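Methyl-accepting/DNA response regulator (Bacillus cereus, PDB 3D6W) is probably a phosphorelay response regulator that binds DNA through its LytTR domain, the part crystallised here. Local coordinates at residues Thr6-Asp11 with Thr39-Tyr44; Val21-Ala26 with Arg63-Asn68; Asn70-Ile75 with Leu85-Gly90; Thr79-Leu84 with Val95-Ala100. All blocks are in the same frame, centred on the assembly; numbering follows the deposited sequence.

Contact 1. Residues Thr6-Asp11 with Thr39-Tyr44; sequences TLKTTD and TGTHKY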
loop_
_atom_site.group_PDB
_atom_site.type_symbol
_atom_site.label_atom_id
_atom_site.label_comp_id
_atom_site.label_asym_id
_atom_site.label_seq_id
_atom_site.Cartn_x
_atom_site.Cartn_y
_atom_site.Cartn_z
ATOM N N THR A 6 -13.528 -14.911 3.396
ATOM C CA THR A 6 -13.436 -16.371 3.278
ATOM C C THR A 6 -14.640 -16.841 2.488
ATOM O O THR A 6 -15.775 -16.696 2.929
ATOM C CB THR A 6 -13.279 -17.062 4.634
ATOM O OG1 THR A 6 -12.185 -16.449 5.348
ATOM C CG2 THR A 6 -12.953 -18.537 4.454
ATOM N N LEU A 7 -14.368 -17.289 1.261
ATOM C CA LEU A 7 -15.375 -17.900 0.397
ATOM C C LEU A 7 -15.460 -19.406 0.688
ATOM O O LEU A 7 -14.450 -20.081 0.862
ATOM C CB LEU A 7 -15.033 -17.728 -1.086
ATOM C CG LEU A 7 -14.486 -16.451 -1.703
ATOM C CD1 LEU A 7 -14.956 -16.310 -3.126
ATOM C CD2 LEU A 7 -14.864 -15.238 -0.911
ATOM N N LYS A 8 -16.675 -19.935 0.694
ATOM C CA LYS A 8 -16.895 -21.380 0.831
ATOM C C LYS A 8 -16.800 -22.012 -0.538
ATOM O O LYS A 8 -17.528 -21.598 -1.449
ATOM C CB LYS A 8 -18.273 -21.633 1.432
ATOM C CG LYS A 8 -18.758 -23.058 1.403
ATOM C CD LYS A 8 -19.894 -23.240 2.378
ATOM C CE LYS A 8 -20.059 -24.710 2.741
ATOM N NZ LYS A 8 -20.879 -24.829 3.966
ATOM N N THR A 9 -15.863 -22.960 -0.686
ATOM C CA THR A 9 -15.810 -23.850 -1.863
ATOM C C THR A 9 -16.372 -25.230 -1.531
ATOM O O THR A 9 -16.780 -25.491 -0.397
ATOM C CB THR A 9 -14.405 -24.021 -2.437
ATOM O OG1 THR A 9 -13.447 -23.732 -1.421
ATOM C CG2 THR A 9 -14.188 -23.063 -3.638
ATOM N N THR A 10 -16.408 -26.093 -2.548
ATOM C CA THR A 10 -17.038 -27.419 -2.454
ATOM C C THR A 10 -16.475 -28.246 -1.265
ATOM O O THR A 10 -17.237 -28.797 -0.443
ATOM C CB THR A 10 -16.938 -28.181 -3.831
ATOM O OG1 THR A 10 -15.625 -28.026 -4.380
ATOM C CG2 THR A 10 -17.936 -27.616 -4.829
ATOM N N ASP A 11 -15.148 -28.259 -1.145
ATOM C CA ASP A 11 -14.469 -29.071 -0.125
ATOM C C ASP A 11 -13.909 -28.246 1.060
ATOM O O ASP A 11 -13.941 -28.724 2.214
ATOM C CB ASP A 11 -13.366 -29.926 -0.774
ATOM C CG ASP A 11 -12.521 -29.135 -1.770
ATOM O OD1 ASP A 11 -12.961 -28.017 -2.168
ATOM O OD2 ASP A 11 -11.432 -29.640 -2.147
ATOM N N THR A 39 -15.068 -18.095 -7.212
ATOM C CA THR A 39 -16.321 -17.654 -6.676
ATOM C C THR A 39 -16.760 -18.565 -5.569
ATOM O O THR A 39 -16.479 -19.731 -5.551
ATOM C CB THR A 39 -17.393 -17.493 -7.758
ATOM O OG1 THR A 39 -16.908 -16.527 -8.698
ATOM C CG2 THR A 39 -18.731 -16.945 -7.134
ATOM N N GLY A 40 -17.429 -17.997 -4.596
ATOM C CA GLY A 40 -17.764 -18.772 -3.441
ATOM C C GLY A 40 -18.829 -18.073 -2.654
ATOM O O GLY A 40 -19.227 -16.969 -2.955
ATOM N N THR A 41 -19.255 -18.747 -1.616
ATOM C CA THR A 41 -20.426 -18.399 -0.870
ATOM C C THR A 41 -19.933 -17.773 0.454
ATOM O O THR A 41 -18.844 -18.108 0.958
ATOM C CB THR A 41 -21.257 -19.688 -0.727
ATOM O OG1 THR A 41 -22.326 -19.646 -1.681
ATOM C CG2 THR A 41 -21.778 -19.899 0.666
ATOM N N HIS A 42 -20.708 -16.823 0.963
ATOM C CA HIS A 42 -20.458 -16.244 2.247
ATOM C C HIS A 42 -21.766 -16.140 2.986
ATOM O O HIS A 42 -22.802 -15.912 2.373
ATOM C CB HIS A 42 -19.820 -14.854 2.142
ATOM C CG HIS A 42 -19.110 -14.457 3.398
ATOM N ND1 HIS A 42 -19.779 -14.074 4.540
ATOM C CD2 HIS A 42 -17.796 -14.470 3.725
ATOM C CE1 HIS A 42 -18.909 -13.846 5.511
ATOM N NE2 HIS A 42 -17.696 -14.071 5.041
ATOM N N LYS A 43 -21.711 -16.263 4.309
ATOM C CA LYS A 43 -22.911 -16.204 5.127
ATOM C C LYS A 43 -23.455 -14.798 5.387
ATOM O O LYS A 43 -24.604 -14.643 5.773
ATOM C CB LYS A 43 -22.675 -16.946 6.458
ATOM C CG LYS A 43 -21.529 -16.402 7.338
ATOM C CD LYS A 43 -21.565 -17.043 8.712
ATOM C CE LYS A 43 -20.757 -16.240 9.701
ATOM N NZ LYS A 43 -20.419 -17.095 10.868
ATOM N N TYR A 44 -22.654 -13.764 5.204
ATOM C CA TYR A 44 -23.124 -12.405 5.493
ATOM C C TYR A 44 -23.942 -11.880 4.359
ATOM O O TYR A 44 -23.743 -12.258 3.219
ATOM C CB TYR A 44 -21.980 -11.418 5.718
ATOM C CG TYR A 44 -21.120 -11.630 6.922
ATOM C CD1 TYR A 44 -21.515 -12.426 7.986
ATOM C CD2 TYR A 44 -19.892 -11.007 6.997
ATOM C CE1 TYR A 44 -20.691 -12.616 9.075
ATOM C CE2 TYR A 44 -19.059 -11.192 8.094
ATOM C CZ TYR A 44 -19.466 -11.989 9.115
ATOM O OH TYR A 44 -18.622 -12.151 10.171
HETATM O O HOH W 1 -14.963 -13.522 5.565
#
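His42 reaches over to Thr6 with its imidazole ring. Its CB carries CG anti to the backbone N (chi1 -159°), and this swings the ring to the Thr6 backbone. His42 CD2 then comes within 3.1 Å of Thr6 O. His42 NE2 hydrogen-bonds a water at 2.8 Å, and the same water accepts from Thr6 N. His42 ND1 accepts a straight bond from Tyr44 N (3.0 Å, 169°) in the ring plane. CE1 lies over one face of the Tyr44 ring, toward its rim. Partners at both nitrogens probably hold the turn of the ring. Thr6 OG1 bonds Leu107 O of the second subunit. Lys8 N donates to a lone pair of Thr41 O at 2.8 Å. The return bond from Thr41 N to Lys8 O is weak. Leu7 CD1 packs 3.3 Å from Gly40 N. The single antiparallel bridge of Lys8 with Thr41 ties the hairpin of strands 4-8 and 13-17 to strand 39-42, an outermost strand of the five-stranded sheet. His42 also meets Phe49 of helix 46-52 edge-to-face.

Contact 2. Residues Val21-Ala26 with Arg63-Asn68; sequences VMYLEA and RSFIVN. With FMT (formic acid), chain E.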
loop_
_atom_site.group_PDB
_atom_site.type_symbol
_atom_site.label_atom_id
_atom_site.label_comp_id
_atom_site.label_asym_id
_atom_site.label_seq_id
_atom_site.Cartn_x
_atom_site.Cartn_y
_atom_site.Cartn_z
ATOM N N VAL A 21 -11.447 -9.117 -4.633
ATOM C CA VAL A 21 -12.916 -9.220 -4.791
ATOM C C VAL A 21 -13.397 -8.204 -5.840
ATOM O O VAL A 21 -13.149 -6.988 -5.683
ATOM C CB VAL A 21 -13.652 -9.002 -3.437
ATOM C CG1 VAL A 21 -15.201 -9.180 -3.589
ATOM C CG2 VAL A 21 -13.044 -9.944 -2.368
HETATM N N MSE A 22 -14.050 -8.704 -6.882
HETATM C CA MSE A 22 -14.537 -7.897 -7.980
HETATM C C MSE A 22 -15.946 -7.340 -7.706
HETATM O O MSE A 22 -16.227 -6.178 -7.961
HETATM C CB MSE A 22 -14.554 -8.738 -9.273
HETATM C CG MSE A 22 -13.222 -9.289 -9.652
HETATM SE SE MSE A 22 -13.120 -10.304 -11.300
HETATM C CE MSE A 22 -14.443 -11.610 -10.739
ATOM N N TYR A 23 -16.813 -8.217 -7.216
ATOM C CA TYR A 23 -18.185 -7.900 -6.845
ATOM C C TYR A 23 -18.797 -9.002 -5.939
ATOM O O TYR A 23 -18.223 -10.090 -5.739
ATOM C CB TYR A 23 -19.066 -7.611 -8.091
ATOM C CG TYR A 23 -19.341 -8.808 -8.987
ATOM C CD1 TYR A 23 -18.521 -9.101 -10.062
ATOM C CD2 TYR A 23 -20.450 -9.629 -8.757
ATOM C CE1 TYR A 23 -18.775 -10.168 -10.854
ATOM C CE2 TYR A 23 -20.707 -10.703 -9.525
ATOM C CZ TYR A 23 -19.861 -10.991 -10.580
ATOM O OH TYR A 23 -20.131 -12.100 -11.375
ATOM N N LEU A 24 -19.903 -8.659 -5.301
ATOM C CA LEU A 24 -20.647 -9.602 -4.478
ATOM C C LEU A 24 -22.043 -9.580 -5.043
ATOM O O LEU A 24 -22.517 -8.525 -5.489
ATOM C CB LEU A 24 -20.656 -9.233 -2.972
ATOM C CG LEU A 24 -19.362 -9.269 -2.155
ATOM C CD1 LEU A 24 -18.509 -7.988 -2.317
ATOM C CD2 LEU A 24 -19.666 -9.424 -0.726
ATOM N N GLU A 25 -22.686 -10.743 -5.069
ATOM C CA GLU A 25 -24.037 -10.851 -5.610
ATOM C C GLU A 25 -24.973 -11.624 -4.685
ATOM O O GLU A 25 -24.656 -12.762 -4.289
ATOM C CB GLU A 25 -24.036 -11.522 -6.981
ATOM C CG GLU A 25 -25.463 -11.702 -7.540
ATOM C CD GLU A 25 -25.500 -12.274 -8.928
ATOM O OE1 GLU A 25 -26.564 -12.125 -9.607
ATOM O OE2 GLU A 25 -24.460 -12.843 -9.320
ATOM N N ALA A 26 -26.120 -11.004 -4.366
ATOM C CA ALA A 26 -27.239 -11.701 -3.711
ATOM C C ALA A 26 -28.048 -12.433 -4.789
ATOM O O ALA A 26 -28.582 -11.850 -5.738
ATOM C CB ALA A 26 -28.117 -10.745 -2.934
ATOM N N ARG A 63 -29.793 -3.632 -5.473
ATOM C CA ARG A 63 -30.272 -4.406 -4.307
ATOM C C ARG A 63 -29.628 -5.772 -4.196
ATOM O O ARG A 63 -29.643 -6.376 -3.134
ATOM C CB ARG A 63 -31.816 -4.556 -4.302
ATOM C CG ARG A 63 -32.409 -5.394 -5.439
ATOM C CD ARG A 63 -33.902 -5.776 -5.214
ATOM N NE ARG A 63 -34.034 -7.183 -5.618
ATOM C CZ ARG A 63 -34.299 -8.212 -4.809
ATOM N NH1 ARG A 63 -34.588 -8.043 -3.528
ATOM N NH2 ARG A 63 -34.315 -9.433 -5.307
ATOM N N SER A 64 -29.076 -6.251 -5.295
ATOM C CA SER A 64 -28.453 -7.574 -5.370
ATOM C C SER A 64 -26.915 -7.558 -5.586
ATOM O O SER A 64 -26.311 -8.629 -5.639
ATOM C CB SER A 64 -29.131 -8.361 -6.514
ATOM O OG SER A 64 -30.357 -8.972 -6.068
ATOM N N PHE A 65 -26.284 -6.378 -5.680
ATOM C CA PHE A 65 -24.840 -6.270 -5.982
ATOM C C PHE A 65 -24.102 -5.259 -5.160
ATOM O O PHE A 65 -24.569 -4.120 -4.977
ATOM C CB PHE A 65 -24.612 -5.868 -7.440
ATOM C CG PHE A 65 -25.023 -6.918 -8.417
ATOM C CD1 PHE A 65 -26.319 -6.947 -8.918
ATOM C CD2 PHE A 65 -24.116 -7.900 -8.824
ATOM C CE1 PHE A 65 -26.725 -7.989 -9.832
ATOM C CE2 PHE A 65 -24.489 -8.900 -9.719
ATOM C CZ PHE A 65 -25.802 -8.939 -10.227
ATOM N N ILE A 66 -22.923 -5.674 -4.687
ATOM C CA ILE A 66 -21.884 -4.748 -4.265
ATOM C C ILE A 66 -20.692 -4.875 -5.253
ATOM O O ILE A 66 -20.218 -5.970 -5.540
ATOM C CB ILE A 66 -21.397 -4.988 -2.819
ATOM C CG1 ILE A 66 -22.531 -4.771 -1.803
ATOM C CG2 ILE A 66 -20.132 -4.090 -2.520
ATOM C CD1 ILE A 66 -22.192 -5.212 -0.449
ATOM N N VAL A 67 -20.240 -3.742 -5.793
ATOM C CA VAL A 67 -19.121 -3.734 -6.732
ATOM C C VAL A 67 -17.834 -3.139 -6.096
ATOM O O VAL A 67 -17.880 -2.213 -5.222
ATOM C CB VAL A 67 -19.523 -3.017 -8.077
ATOM C CG1 VAL A 67 -19.582 -1.499 -7.929
ATOM C CG2 VAL A 67 -18.562 -3.411 -9.245
ATOM N N ASN A 68 -16.692 -3.668 -6.515
ATOM C CA ASN A 68 -15.378 -3.051 -6.219
ATOM C C ASN A 68 -15.024 -2.118 -7.366
ATOM O O ASN A 68 -14.760 -2.573 -8.463
ATOM C CB ASN A 68 -14.300 -4.150 -6.095
ATOM C CG ASN A 68 -12.985 -3.643 -5.542
ATOM O OD1 ASN A 68 -12.696 -2.486 -5.613
ATOM N ND2 ASN A 68 -12.171 -4.549 -5.029
HETATM C C FMT E . -33.081 -2.281 -6.886
HETATM O O1 FMT E . -33.792 -1.665 -7.716
HETATM O O2 FMT E . -31.848 -2.083 -6.858
#
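Asn68 grips two successive carbonyls of the facing strand. Asn68 N donates to Met22 O at 2.9 Å, and Asn68 ND2 donates to Val21 O at 2.7 Å. Val21 O lies close to the amide plane of Asn68, and ND2 sits almost straight out from the Val21 carbonyl. Asn68 CG is anti to the backbone N (chi1 -169°), and this carries the amide to Val21. The pairing is antiparallel. Leu24 N donates to Ile66 O at 2.7 Å, Ile66 N returns a bond to Leu24 O, and Ala26 N donates to Ser64 O at 2.7 Å. On one face, Phe65 lies alongside Glu25 and Tyr23. The extended Glu25 chain puts OE1 3.3 Å from Phe65 CZ, with carboxylate and ring 29° apart. Tyr23 CD2 meets the edge of the Phe65 ring, 4.1 Å from Phe65 CD2. On the other face, Leu24 CD1 packs on Ile66 CB, and Phe49 of helix 46-52 touches both residues. Strands 21-27 and 65-68 are neighbours in the five-stranded sheet, between strands 30-35 and 58-62. Met22 and Tyr23 form a classic beta bulge against Asn34. Val93 of strand 92-95 packs on Tyr23 and Phe65.

Contact 3. Residues Asn70-Ile75 with Leu85-Gly90; sequences NHIKAI and LSMDNG. With MG (magnesium ion), chain C.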
loop_
_atom_site.group_PDB
_atom_site.type_symbol
_atom_site.label_atom_id
_atom_site.label_comp_id
_atom_site.label_asym_id
_atom_site.label_seq_id
_atom_site.Cartn_x
_atom_site.Cartn_y
_atom_site.Cartn_z
ATOM N N ASN A 70 -12.441 -0.737 -8.069
ATOM C CA ASN A 70 -11.116 -0.970 -8.624
ATOM C C ASN A 70 -11.053 -2.030 -9.687
ATOM O O ASN A 70 -10.039 -2.160 -10.374
ATOM C CB ASN A 70 -10.123 -1.257 -7.503
ATOM C CG ASN A 70 -9.920 -0.034 -6.621
ATOM O OD1 ASN A 70 -9.430 1.012 -7.088
ATOM N ND2 ASN A 70 -10.356 -0.131 -5.368
ATOM N N HIS A 71 -12.127 -2.809 -9.815
ATOM C CA HIS A 71 -12.269 -3.752 -10.914
ATOM C C HIS A 71 -13.191 -3.279 -11.991
ATOM O O HIS A 71 -13.393 -3.981 -12.952
ATOM C CB HIS A 71 -12.689 -5.095 -10.396
ATOM C CG HIS A 71 -11.672 -5.703 -9.502
ATOM N ND1 HIS A 71 -10.648 -6.487 -9.977
ATOM C CD2 HIS A 71 -11.485 -5.607 -8.166
ATOM C CE1 HIS A 71 -9.879 -6.865 -8.965
ATOM N NE2 HIS A 71 -10.372 -6.345 -7.852
ATOM N N ILE A 72 -13.724 -2.077 -11.868
ATOM C CA ILE A 72 -14.546 -1.495 -12.934
ATOM C C ILE A 72 -13.617 -1.048 -14.038
ATOM O O ILE A 72 -12.649 -0.300 -13.791
ATOM C CB ILE A 72 -15.420 -0.282 -12.485
ATOM C CG1 ILE A 72 -16.497 -0.730 -11.490
ATOM C CG2 ILE A 72 -16.106 0.405 -13.706
ATOM C CD1 ILE A 72 -17.273 0.377 -10.857
ATOM N N LYS A 73 -13.924 -1.480 -15.257
ATOM C CA LYS A 73 -13.225 -0.970 -16.424
ATOM C C LYS A 73 -13.897 0.320 -16.979
ATOM O O LYS A 73 -13.206 1.335 -17.188
ATOM C CB LYS A 73 -13.123 -2.058 -17.484
ATOM C CG LYS A 73 -12.459 -1.604 -18.757
ATOM C CD LYS A 73 -12.072 -2.792 -19.605
ATOM C CE LYS A 73 -12.582 -2.656 -21.022
ATOM N NZ LYS A 73 -11.555 -1.944 -21.845
ATOM N N ALA A 74 -15.215 0.288 -17.171
ATOM C CA ALA A 74 -15.953 1.426 -17.736
ATOM C C ALA A 74 -17.379 1.416 -17.213
ATOM O O ALA A 74 -17.922 0.343 -16.898
ATOM C CB ALA A 74 -15.967 1.404 -19.291
ATOM N N ILE A 75 -17.952 2.621 -17.104
ATOM C CA ILE A 75 -19.324 2.860 -16.694
ATOM C C ILE A 75 -20.070 3.421 -17.920
ATOM O O ILE A 75 -19.668 4.439 -18.494
ATOM C CB ILE A 75 -19.439 3.895 -15.536
ATOM C CG1 ILE A 75 -18.553 3.507 -14.338
ATOM C CG2 ILE A 75 -20.930 4.128 -15.165
ATOM C CD1 ILE A 75 -18.314 4.649 -13.282
ATOM N N LEU A 85 -22.003 -1.634 -15.744
ATOM C CA LEU A 85 -20.579 -1.606 -15.438
ATOM C C LEU A 85 -19.899 -2.702 -16.215
ATOM O O LEU A 85 -20.231 -3.862 -16.124
ATOM C CB LEU A 85 -20.328 -1.797 -13.928
ATOM C CG LEU A 85 -21.180 -0.934 -12.985
ATOM C CD1 LEU A 85 -20.824 -1.163 -11.512
ATOM C CD2 LEU A 85 -21.099 0.530 -13.396
ATOM N N SER A 86 -18.913 -2.306 -16.981
ATOM C CA SER A 86 -18.000 -3.215 -17.642
ATOM C C SER A 86 -16.874 -3.521 -16.677
ATOM O O SER A 86 -16.136 -2.610 -16.299
ATOM C CB SER A 86 -17.429 -2.501 -18.888
ATOM O OG SER A 86 -16.812 -3.398 -19.803
HETATM N N MSE A 87 -16.740 -4.787 -16.277
HETATM C CA MSE A 87 -15.691 -5.186 -15.379
HETATM C C MSE A 87 -14.411 -5.535 -16.157
HETATM O O MSE A 87 -14.478 -5.767 -17.363
HETATM C CB MSE A 87 -16.134 -6.340 -14.486
HETATM C CG MSE A 87 -17.439 -6.126 -13.765
HETATM SE SE MSE A 87 -17.540 -4.559 -12.637
HETATM C CE MSE A 87 -16.267 -5.114 -11.353
ATOM N N ASP A 88 -13.271 -5.553 -15.456
ATOM C CA ASP A 88 -12.001 -5.815 -16.044
ATOM C C ASP A 88 -11.889 -7.216 -16.652
ATOM O O ASP A 88 -11.203 -7.391 -17.638
ATOM C CB ASP A 88 -10.890 -5.703 -14.975
ATOM C CG ASP A 88 -10.397 -4.289 -14.771
ATOM O OD1 ASP A 88 -10.678 -3.414 -15.614
ATOM O OD2 ASP A 88 -9.707 -4.056 -13.754
ATOM N N ASN A 89 -12.486 -8.226 -16.030
ATOM C CA ASN A 89 -12.484 -9.585 -16.575
ATOM C C ASN A 89 -13.560 -9.861 -17.680
ATOM O O ASN A 89 -13.787 -10.980 -18.028
ATOM C CB ASN A 89 -12.697 -10.559 -15.431
ATOM C CG ASN A 89 -14.133 -10.577 -14.938
ATOM O OD1 ASN A 89 -14.943 -9.715 -15.279
ATOM N ND2 ASN A 89 -14.452 -11.549 -14.138
ATOM N N GLY A 90 -14.252 -8.846 -18.175
ATOM C CA GLY A 90 -15.287 -8.986 -19.199
ATOM C C GLY A 90 -16.712 -9.108 -18.685
ATOM O O GLY A 90 -17.658 -9.185 -19.499
HETATM MG MG MG C . -10.110 -0.361 -13.388
HETATM O O HOH W 2 -11.173 1.523 -14.722
HETATM O O HOH W 3 -8.292 1.405 -13.617
#
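Ser86 stands opposite two residues, Lys73 and Ala74, which makes a classic beta bulge. Ser86 O accepts from Lys73 N at 2.7 Å and from Ala74 N at 3.2 Å, so one carbonyl serves both residues of the bulge. Ser86 N donates to Ala74 O. Beyond the bulge, Asp88 N donates to His71 O at 3.0 Å. Met87 to Gly90 form a type I turn.

Metal binding comes next. Ile72 O binds a magnesium ion at 2.6 Å, and two waters are its other ligands here. Asp88 also belongs to the magnesium site, but Asp88 OD2 stays 3.7 Å from the ion, too far for direct coordination. The nearby carboxylate would probably still favour the cation. Asp88 OD1 lies 3.4 Å from Lys73 CB.

The apolar contacts involve Leu85 and Met87. Leu85 CD1 touches Ile72 CD1 at 3.9 Å. Leu85 CD2 meets the Ile75 branches side by side. The selenomethionine Met87 folds back at chi2 and chi3 (-57° and -67°), which brings SE against Ile72 CG1. Met87 CE also makes a van der Waals contact with His71 O at 3.5 Å. Pro15 of the third subunit packs on Ile72.

The hairpin of strands 72-76 and 83-87 forms part of the three-stranded sheet. Val67 of strand 65-68 packs on Ile72, Leu85 and Met87, and Phe103 of helix 100-107 packs on Ile75 and Leu85.

Contact 4. Residues Thr79-Leu84 with Val95-Ala100; sequences THSTFL and VSQSYA. With FMT (formic acid), chain E.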
loop_
_atom_site.group_PDB
_atom_site.type_symbol
_atom_site.label_atom_id
_atom_site.label_comp_id
_atom_site.label_asym_id
_atom_site.label_seq_id
_atom_site.Cartn_x
_atom_site.Cartn_y
_atom_site.Cartn_z
ATOM N N THR A 79 -29.192 2.869 -20.286
ATOM C CA THR A 79 -30.503 3.428 -20.508
ATOM C C THR A 79 -30.514 4.807 -19.827
ATOM O O THR A 79 -29.505 5.266 -19.284
ATOM C CB THR A 79 -31.600 2.512 -19.930
ATOM O OG1 THR A 79 -31.703 2.700 -18.513
ATOM C CG2 THR A 79 -31.302 1.044 -20.250
ATOM N N HIS A 80 -31.648 5.483 -19.857
ATOM C CA HIS A 80 -31.699 6.841 -19.332
ATOM C C HIS A 80 -31.725 6.858 -17.800
ATOM O O HIS A 80 -31.365 7.864 -17.187
ATOM C CB HIS A 80 -32.923 7.558 -19.905
ATOM C CG HIS A 80 -34.230 6.924 -19.524
ATOM N ND1 HIS A 80 -35.031 7.421 -18.503
ATOM C CD2 HIS A 80 -34.874 5.835 -20.021
ATOM C CE1 HIS A 80 -36.112 6.659 -18.394
ATOM N NE2 HIS A 80 -36.042 5.691 -19.303
ATOM N N SER A 81 -32.125 5.736 -17.176
ATOM C CA SER A 81 -32.252 5.653 -15.690
ATOM C C SER A 81 -31.198 4.766 -14.951
ATOM O O SER A 81 -31.093 4.823 -13.747
ATOM C CB SER A 81 -33.650 5.158 -15.343
ATOM O OG SER A 81 -33.910 3.965 -16.066
ATOM N N THR A 82 -30.431 3.962 -15.682
ATOM C CA THR A 82 -29.503 2.981 -15.105
ATOM C C THR A 82 -28.092 3.144 -15.693
ATOM O O THR A 82 -27.895 3.850 -16.710
ATOM C CB THR A 82 -29.942 1.534 -15.447
ATOM O OG1 THR A 82 -29.990 1.416 -16.858
ATOM C CG2 THR A 82 -31.294 1.171 -14.882
ATOM N N PHE A 83 -27.116 2.466 -15.059
ATOM C CA PHE A 83 -25.778 2.239 -15.648
ATOM C C PHE A 83 -25.504 0.761 -15.782
ATOM O O PHE A 83 -26.131 -0.079 -15.160
ATOM C CB PHE A 83 -24.652 2.885 -14.821
ATOM C CG PHE A 83 -24.845 4.362 -14.556
ATOM C CD1 PHE A 83 -24.562 5.307 -15.545
ATOM C CD2 PHE A 83 -25.299 4.814 -13.312
ATOM C CE1 PHE A 83 -24.738 6.657 -15.309
ATOM C CE2 PHE A 83 -25.459 6.172 -13.068
ATOM C CZ PHE A 83 -25.187 7.087 -14.076
ATOM N N LEU A 84 -24.538 0.456 -16.614
ATOM C CA LEU A 84 -24.068 -0.883 -16.742
ATOM C C LEU A 84 -22.572 -0.774 -16.592
ATOM O O LEU A 84 -21.951 0.116 -17.203
ATOM C CB LEU A 84 -24.446 -1.420 -18.124
ATOM C CG LEU A 84 -24.451 -2.883 -18.398
ATOM C CD1 LEU A 84 -25.003 -3.662 -17.179
ATOM C CD2 LEU A 84 -25.268 -3.095 -19.716
ATOM N N VAL A 95 -26.158 -1.155 -12.441
ATOM C CA VAL A 95 -26.537 -0.169 -11.447
ATOM C C VAL A 95 -28.022 0.131 -11.701
ATOM O O VAL A 95 -28.390 0.648 -12.759
ATOM C CB VAL A 95 -25.668 1.147 -11.515
ATOM C CG1 VAL A 95 -25.945 2.017 -10.308
ATOM C CG2 VAL A 95 -24.173 0.828 -11.639
ATOM N N SER A 96 -28.875 -0.212 -10.740
ATOM C CA SER A 96 -30.276 -0.055 -10.916
ATOM C C SER A 96 -30.681 1.406 -10.810
ATOM O O SER A 96 -29.953 2.255 -10.259
ATOM C CB SER A 96 -31.026 -0.903 -9.910
ATOM O OG SER A 96 -30.829 -0.518 -8.567
ATOM N N GLN A 97 -31.846 1.702 -11.372
ATOM C CA GLN A 97 -32.477 3.003 -11.285
ATOM C C GLN A 97 -32.546 3.557 -9.879
ATOM O O GLN A 97 -32.472 4.758 -9.702
ATOM C CB GLN A 97 -33.904 2.935 -11.830
ATOM C CG GLN A 97 -34.766 4.171 -11.596
ATOM C CD GLN A 97 -36.013 4.108 -12.468
ATOM O OE1 GLN A 97 -36.323 5.043 -13.230
ATOM N NE2 GLN A 97 -36.722 2.976 -12.389
ATOM N N SER A 98 -32.705 2.688 -8.889
ATOM C CA SER A 98 -32.943 3.130 -7.556
ATOM C C SER A 98 -31.629 3.472 -6.817
ATOM O O SER A 98 -31.629 4.277 -5.869
ATOM C CB SER A 98 -33.833 2.122 -6.831
ATOM O OG SER A 98 -33.154 1.415 -5.834
ATOM N N TYR A 99 -30.523 2.899 -7.288
ATOM C CA TYR A 99 -29.180 3.212 -6.803
ATOM C C TYR A 99 -28.376 4.173 -7.695
ATOM O O TYR A 99 -27.288 4.618 -7.319
ATOM C CB TYR A 99 -28.388 1.919 -6.660
ATOM C CG TYR A 99 -28.747 1.153 -5.424
ATOM C CD1 TYR A 99 -29.857 0.324 -5.394
ATOM C CD2 TYR A 99 -28.003 1.287 -4.270
ATOM C CE1 TYR A 99 -30.167 -0.375 -4.270
ATOM C CE2 TYR A 99 -28.299 0.580 -3.185
ATOM C CZ TYR A 99 -29.364 -0.248 -3.180
ATOM O OH TYR A 99 -29.668 -0.914 -2.035
ATOM N N ALA A 100 -28.899 4.495 -8.864
ATOM C CA ALA A 100 -28.108 5.209 -9.853
ATOM C C ALA A 100 -27.616 6.586 -9.353
ATOM O O ALA A 100 -26.479 6.954 -9.639
ATOM C CB ALA A 100 -28.875 5.300 -11.194
HETATM C C FMT E . -33.081 -2.281 -6.886
HETATM O O1 FMT E . -33.792 -1.665 -7.716
HETATM O O2 FMT E . -31.848 -2.083 -6.858
#
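The Phe83 ring meets Ala100 and Val95 with its edge. Ala100 O lies in the ring plane, 3.7 Å from Phe83 CE2, and Ala100 CB is 4.0 Å from Phe83 CE2. Val95 CB also sits near the plane, at the CD2 side. Phe109 meets the ring edge-to-face. The His80 ring carries Ser81 OG over the centre of one face. The edge of the Tyr99 ring faces a formic acid molecule, with Tyr99 CD1 3.4 Å from its O2. That oxygen takes a hydrogen bond from Ser96 OG and another from Arg63 N. The molecule probably comes from the crystallisation liquor.

Phe83 and Val95 also pair through the backbone. Val95 N donates to Phe83 O at 2.9 Å, and Phe83 N donates to Val95 O at 3.2 Å. Their side chains share one face of the sheet, where Phe83 CB touches Val95 CG2. Gln97 CA points its hydrogen at Ser81 O, and Ala100 CB lies 3.4 Å from Ser81 O. The extended Gln97 chain, with CG anti to the backbone N (chi1 170°), runs past Ser81 and puts OE1 3.4 Å from Ser81 CB.

The contact joins the start of the central strand 83-87 to the end of the outer strand 92-95. Then comes helix 100-107. Its Arg104 packs on Phe83, its Phe103 packs on Val95, and Cys61 of strand 58-62 also touches Val95.

In the fold
Contact 2 is the core of the domain; its centre lies about 2 Å from the centre of the chain. Contact 3 is also buried, while contacts 1 and 4 are partly open and lie on opposite sides of the centre. Contacts 1 and 2 both reach the five-stranded sheet, one at its outermost strand and the other in its middle. Contacts 3 and 4 share strand 83-87 and touch through Leu85 and Val95. Contact 2 touches contact 3 through Val67 and Met87. The chemistry follows the place. Contact 2 has a ladder of backbone bonds. Contact 3 adds a metal-binding carbonyl. Contact 1 relies on one bridge and a water. Contact 4 shares a formic acid molecule with contact 2.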